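Local coordinates for protein cytosine-specific methyltransferase (Escherichia coli O157:H7 EDL933, PDB 3G7U) that probably methylates cytosine in DNA at carbon 5, using S-adenosyl-L-methionine as the methyl donor, at residues 206-220 / 246-259. Sequence-based numbering, arbitrary orientation. Where two conformers were deposited one is given.
Sequences ANWQSDSESWRTIKK and KLKNNIISGCTGTL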
loop_
_atom_site.group_PDB
_atom_site.type_symbol
_atom_site.label_atom_id
_atom_site.label_comp_id
_atom_site.label_asym_id
_atom_site.label_seq_id
_atom_site.Cartn_x
_atom_site.Cartn_y
_atom_site.Cartn_z
ATOM N N ALA A 206 -2.933 23.257 12.501
ATOM C CA ALA A 206 -4.310 22.837 12.310
ATOM C C ALA A 206 -5.049 23.836 11.410
ATOM O O ALA A 206 -5.296 24.995 11.774
ATOM C CB ALA A 206 -4.989 22.670 13.661
ATOM N N ASN A 207 -5.347 23.400 10.208
ATOM C CA ASN A 207 -6.095 24.195 9.273
ATOM C C ASN A 207 -7.309 23.457 8.704
ATOM O O ASN A 207 -7.683 22.412 9.182
ATOM C CB ASN A 207 -5.195 24.677 8.162
ATOM C CG ASN A 207 -4.460 23.568 7.512
ATOM O OD1 ASN A 207 -5.034 22.761 6.833
ATOM N ND2 ASN A 207 -3.195 23.507 7.749
ATOM N N TRP A 208 -7.914 24.016 7.671
ATOM C CA TRP A 208 -8.951 23.311 6.988
ATOM C C TRP A 208 -8.453 22.428 5.857
ATOM O O TRP A 208 -8.405 21.250 6.010
ATOM C CB TRP A 208 -10.133 24.194 6.591
ATOM C CG TRP A 208 -11.142 23.418 5.902
ATOM C CD1 TRP A 208 -11.830 22.398 6.400
ATOM C CD2 TRP A 208 -11.545 23.554 4.559
ATOM N NE1 TRP A 208 -12.657 21.875 5.474
ATOM C CE2 TRP A 208 -12.506 22.578 4.321
ATOM C CE3 TRP A 208 -11.219 24.429 3.544
ATOM C CZ2 TRP A 208 -13.121 22.443 3.124
ATOM C CZ3 TRP A 208 -11.821 24.286 2.365
ATOM C CH2 TRP A 208 -12.764 23.303 2.154
ATOM N N GLN A 209 -8.077 22.989 4.721
ATOM C CA GLN A 209 -7.494 22.160 3.652
ATOM C C GLN A 209 -6.314 22.769 2.914
ATOM O O GLN A 209 -6.211 22.629 1.728
ATOM C CB GLN A 209 -8.525 21.664 2.640
ATOM C CG GLN A 209 -9.463 20.544 3.088
ATOM C CD GLN A 209 -8.864 19.153 3.015
ATOM O OE1 GLN A 209 -7.807 18.956 2.467
ATOM N NE2 GLN A 209 -9.555 18.191 3.584
ATOM N N SER A 210 -5.397 23.388 3.630
ATOM C CA SER A 210 -4.368 24.219 3.030
ATOM C C SER A 210 -3.577 23.648 1.857
ATOM O O SER A 210 -3.430 22.466 1.716
ATOM C CB SER A 210 -3.454 24.787 4.089
ATOM O OG SER A 210 -2.099 24.796 3.695
ATOM N N ASP A 211 -3.064 24.548 1.035
ATOM C CA ASP A 211 -2.509 24.166 -0.268
ATOM C C ASP A 211 -0.984 23.954 -0.253
ATOM O O ASP A 211 -0.396 23.582 -1.281
ATOM C CB ASP A 211 -2.908 25.203 -1.333
ATOM C CG ASP A 211 -3.026 24.610 -2.731
ATOM O OD1 ASP A 211 -3.106 25.407 -3.690
ATOM O OD2 ASP A 211 -3.037 23.364 -2.878
ATOM N N SER A 212 -0.361 24.153 0.914
ATOM C CA SER A 212 1.099 24.046 1.081
ATOM C C SER A 212 1.508 22.878 1.993
ATOM O O SER A 212 0.716 22.419 2.818
ATOM C CB SER A 212 1.661 25.372 1.602
ATOM O OG SER A 212 1.217 26.461 0.799
ATOM N N GLU A 213 2.710 22.375 1.720
ATOM C CA GLU A 213 3.284 21.247 2.420
ATOM C C GLU A 213 3.553 21.671 3.842
ATOM O O GLU A 213 3.835 22.843 4.097
ATOM C CB GLU A 213 4.597 20.828 1.758
ATOM C CG GLU A 213 4.693 19.344 1.428
ATOM C CD GLU A 213 4.417 19.029 -0.051
ATOM O OE1 GLU A 213 4.267 19.964 -0.876
ATOM O OE2 GLU A 213 4.381 17.829 -0.400
ATOM N N SER A 214 3.423 20.718 4.760
ATOM C CA SER A 214 3.586 20.952 6.184
ATOM C C SER A 214 4.870 20.273 6.625
ATOM O O SER A 214 4.836 19.279 7.377
ATOM C CB SER A 214 2.414 20.358 6.949
ATOM O OG SER A 214 2.463 20.762 8.305
ATOM N N TRP A 215 6.000 20.806 6.156
ATOM C CA TRP A 215 7.307 20.207 6.468
ATOM C C TRP A 215 7.644 20.520 7.935
ATOM O O TRP A 215 7.577 21.681 8.348
ATOM C CB TRP A 215 8.408 20.787 5.598
ATOM C CG TRP A 215 8.348 20.522 4.123
ATOM C CD1 TRP A 215 7.989 21.409 3.148
ATOM C CD2 TRP A 215 8.710 19.308 3.459
ATOM N NE1 TRP A 215 8.087 20.806 1.902
ATOM C CE2 TRP A 215 8.526 19.520 2.068
ATOM C CE3 TRP A 215 9.163 18.053 3.901
ATOM C CZ2 TRP A 215 8.773 18.522 1.114
ATOM C CZ3 TRP A 215 9.427 17.045 2.947
ATOM C CH2 TRP A 215 9.231 17.289 1.576
ATOM N N ARG A 216 8.025 19.500 8.699
ATOM C CA ARG A 216 8.274 19.658 10.128
ATOM C C ARG A 216 9.441 18.803 10.576
ATOM O O ARG A 216 9.629 17.684 10.081
ATOM C CB ARG A 216 7.024 19.251 10.923
ATOM C CG ARG A 216 5.853 20.229 10.861
ATOM C CD ARG A 216 6.236 21.658 11.319
ATOM N NE ARG A 216 6.621 21.644 12.744
ATOM C CZ ARG A 216 5.796 21.535 13.752
ATOM N NH1 ARG A 216 4.479 21.420 13.552
ATOM N NH2 ARG A 216 6.282 21.553 14.984
ATOM N N THR A 217 10.189 19.313 11.566
ATOM C CA THR A 217 11.265 18.583 12.197
ATOM C C THR A 217 10.754 17.506 13.128
ATOM O O THR A 217 9.797 17.726 13.913
ATOM C CB THR A 217 12.190 19.580 12.986
ATOM O OG1 THR A 217 12.795 20.463 12.051
ATOM C CG2 THR A 217 13.273 18.837 13.788
ATOM N N ILE A 218 11.350 16.309 13.003
ATOM C CA ILE A 218 11.042 15.198 13.889
ATOM C C ILE A 218 12.284 14.750 14.674
ATOM O O ILE A 218 13.419 15.105 14.333
ATOM C CB ILE A 218 10.516 13.990 13.102
ATOM C CG1 ILE A 218 11.539 13.574 12.039
ATOM C CG2 ILE A 218 9.163 14.328 12.425
ATOM C CD1 ILE A 218 11.402 12.134 11.568
ATOM N N LYS A 219 12.047 13.961 15.703
ATOM C CA LYS A 219 13.133 13.265 16.384
ATOM C C LYS A 219 13.299 11.927 15.702
ATOM O O LYS A 219 12.323 11.181 15.545
ATOM C CB LYS A 219 12.783 13.032 17.843
ATOM C CG LYS A 219 12.670 14.286 18.646
ATOM C CD LYS A 219 12.313 13.934 20.082
ATOM C CE LYS A 219 12.077 15.200 20.888
ATOM N NZ LYS A 219 13.073 16.244 20.495
ATOM N N LYS A 220 14.511 11.653 15.237
ATOM C CA LYS A 220 14.822 10.332 14.733
ATOM C C LYS A 220 16.046 9.749 15.407
ATOM O O LYS A 220 17.103 9.630 14.811
ATOM C CB LYS A 220 14.876 10.254 13.198
ATOM C CG LYS A 220 15.779 11.150 12.429
ATOM C CD LYS A 220 15.644 10.709 10.971
ATOM C CE LYS A 220 16.984 10.371 10.362
ATOM N NZ LYS A 220 17.492 11.394 9.421
ATOM N N LYS A 246 15.440 16.415 2.648
ATOM C CA LYS A 246 14.882 16.938 3.912
ATOM C C LYS A 246 14.950 15.943 5.046
ATOM O O LYS A 246 15.239 16.336 6.182
ATOM C CB LYS A 246 13.470 17.510 3.719
ATOM C CG LYS A 246 13.521 18.907 3.090
ATOM C CD LYS A 246 12.143 19.507 2.897
ATOM C CE LYS A 246 12.156 21.005 2.667
ATOM N NZ LYS A 246 12.736 21.399 1.360
ATOM N N LEU A 247 14.675 14.664 4.773
ATOM C CA LEU A 247 14.788 13.645 5.812
ATOM C C LEU A 247 16.186 13.608 6.449
ATOM O O LEU A 247 16.310 13.350 7.642
ATOM C CB LEU A 247 14.418 12.267 5.291
ATOM C CG LEU A 247 14.437 11.129 6.316
ATOM C CD1 LEU A 247 13.618 11.431 7.565
ATOM C CD2 LEU A 247 13.976 9.813 5.696
ATOM N N LYS A 248 17.216 13.885 5.653
ATOM C CA LYS A 248 18.594 13.961 6.162
ATOM C C LYS A 248 18.748 15.066 7.193
ATOM O O LYS A 248 19.622 14.976 8.038
ATOM C CB LYS A 248 19.607 14.169 5.035
ATOM C CG LYS A 248 19.964 12.896 4.296
ATOM C CD LYS A 248 20.748 13.176 3.002
ATOM C CE LYS A 248 20.859 11.891 2.165
ATOM N NZ LYS A 248 21.609 12.099 0.906
ATOM N N ASN A 249 17.871 16.077 7.124
ATOM C CA ASN A 249 17.799 17.143 8.115
ATOM C C ASN A 249 16.666 16.998 9.125
ATOM O O ASN A 249 16.251 17.995 9.708
ATOM C CB ASN A 249 17.690 18.485 7.401
ATOM C CG ASN A 249 18.982 18.842 6.656
ATOM O OD1 ASN A 249 18.961 19.493 5.617
ATOM N ND2 ASN A 249 20.114 18.412 7.203
ATOM N N ASN A 250 16.190 15.763 9.306
ATOM C CA ASN A 250 15.120 15.389 10.242
ATOM C C ASN A 250 13.802 16.101 9.962
ATOM O O ASN A 250 13.022 16.352 10.877
ATOM C CB ASN A 250 15.535 15.620 11.703
ATOM C CG ASN A 250 16.802 14.827 12.106
ATOM O OD1 ASN A 250 17.301 13.989 11.363
ATOM N ND2 ASN A 250 17.286 15.083 13.302
ATOM N N ILE A 251 13.547 16.372 8.691
ATOM C CA ILE A 251 12.342 17.085 8.263
ATOM C C ILE A 251 11.488 16.240 7.319
ATOM O O ILE A 251 11.986 15.716 6.327
ATOM C CB ILE A 251 12.728 18.396 7.592
ATOM C CG1 ILE A 251 13.315 19.355 8.656
ATOM C CG2 ILE A 251 11.525 19.084 6.905
ATOM C CD1 ILE A 251 14.140 20.482 8.061
ATOM N N ILE A 252 10.201 16.141 7.632
ATOM C CA ILE A 252 9.297 15.305 6.816
ATOM C C ILE A 252 7.978 16.061 6.526
ATOM O O ILE A 252 7.656 17.035 7.196
ATOM C CB ILE A 252 9.022 13.974 7.477
ATOM C CG1 ILE A 252 8.097 14.150 8.705
ATOM C CG2 ILE A 252 10.357 13.189 7.855
ATOM C CD1 ILE A 252 7.734 12.865 9.400
ATOM N N SER A 253 7.257 15.632 5.481
ATOM C CA SER A 253 6.033 16.314 5.022
ATOM C C SER A 253 4.828 15.678 5.717
ATOM O O SER A 253 4.963 14.630 6.356
ATOM C CB SER A 253 5.878 16.195 3.494
ATOM O OG SER A 253 5.769 14.820 3.099
ATOM N N GLY A 254 3.671 16.337 5.603
ATOM C CA GLY A 254 2.372 15.778 5.989
ATOM C C GLY A 254 1.972 15.958 7.423
ATOM O O GLY A 254 1.036 15.299 7.882
ATOM N N CYS A 255 2.648 16.848 8.153
ATOM C CA CYS A 255 2.327 17.047 9.554
ATOM C C CYS A 255 1.305 18.195 9.675
ATOM O O CYS A 255 1.569 19.222 10.276
ATOM C CB CYS A 255 3.589 17.341 10.377
ATOM S SG CYS A 255 4.760 15.954 10.324
ATOM N N THR A 256 0.145 18.016 9.054
ATOM C CA THR A 256 -0.859 19.053 9.016
ATOM C C THR A 256 -2.094 18.601 9.777
ATOM O O THR A 256 -2.622 17.503 9.560
ATOM C CB THR A 256 -1.213 19.496 7.550
ATOM O OG1 THR A 256 -2.584 19.923 7.441
ATOM C CG2 THR A 256 -0.913 18.444 6.566
ATOM N N GLY A 257 -2.530 19.455 10.691
ATOM C CA GLY A 257 -3.682 19.124 11.495
ATOM C C GLY A 257 -4.971 19.650 10.908
ATOM O O GLY A 257 -4.969 20.315 9.891
ATOM N N THR A 258 -6.072 19.317 11.568
ATOM C CA THR A 258 -7.401 19.783 11.201
ATOM C C THR A 258 -7.880 20.689 12.333
ATOM O O THR A 258 -7.711 20.373 13.514
ATOM C CB THR A 258 -8.330 18.589 10.997
ATOM O OG1 THR A 258 -7.871 17.811 9.897
ATOM C CG2 THR A 258 -9.781 19.038 10.699
ATOM N N LEU A 259 -8.442 21.842 11.990
ATOM C CA LEU A 259 -9.049 22.689 12.992
ATOM C C LEU A 259 -10.409 22.146 13.488
ATOM O O LEU A 259 -11.337 21.999 12.680
ATOM C CB LEU A 259 -9.204 24.098 12.413
ATOM C CG LEU A 259 -9.752 25.173 13.326
ATOM C CD1 LEU A 259 -8.796 25.436 14.486
ATOM C CD2 LEU A 259 -10.008 26.448 12.476
HETATM O O HOH W 1 2.713 18.297 3.776
HETATM O O HOH W 2 2.615 21.495 11.249
HETATM O O HOH W 3 15.459 19.940 11.440
HETATM O O HOH W 4 15.617 16.355 15.294
HETATM O O HOH W 5 18.623 12.515 14.850
#
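The indole of Trp-215 lies between Lys-246 and Ser-253. Lys-246 CD sits over one face, 3.4 Å from the centroid of the six-membered ring. Its chain crosses the indole at about a right angle and carries NZ over the five-membered ring, a cation-pi contact at 4.8 Å. On the opposite face, Ser-253 CB makes a CH-pi contact with the six-membered ring. Next to the ring, Arg-216 and Ile-252 form an antiparallel hydrogen-bonded pair. Ile-218 N then bonds to Asn-250 O at 2.7 Å. Asn-250 is the C-prime residue of the Schellman motif ending helix 241-248. Lys-220 NZ reaches that helix end, donating to Leu-247 O (2.9 Å) and Asn-250 OD1 (3.2 Å). Asn-250 N donates to the same Leu-247 O from the face opposite Lys-220 NZ. A separate two-stranded sheet, 205-207 with 256-258, is parallel: Asn-207 N donates to Gly-257 O, and Leu-259 N to Asn-207 O. Both sheets lie apart from the seven-stranded methyltransferase core, probably in the smaller, DNA-recognising domain. Between them, in the conformer given, Ser-214 OG donates to Cys-255 O (2.7 Å) from above its carbonyl plane. Farther out, Glu-242 forms a salt bridge with Lys-246 NZ, and Lys-340 bonds to Asn-207 OD1 and Thr-256 OG1.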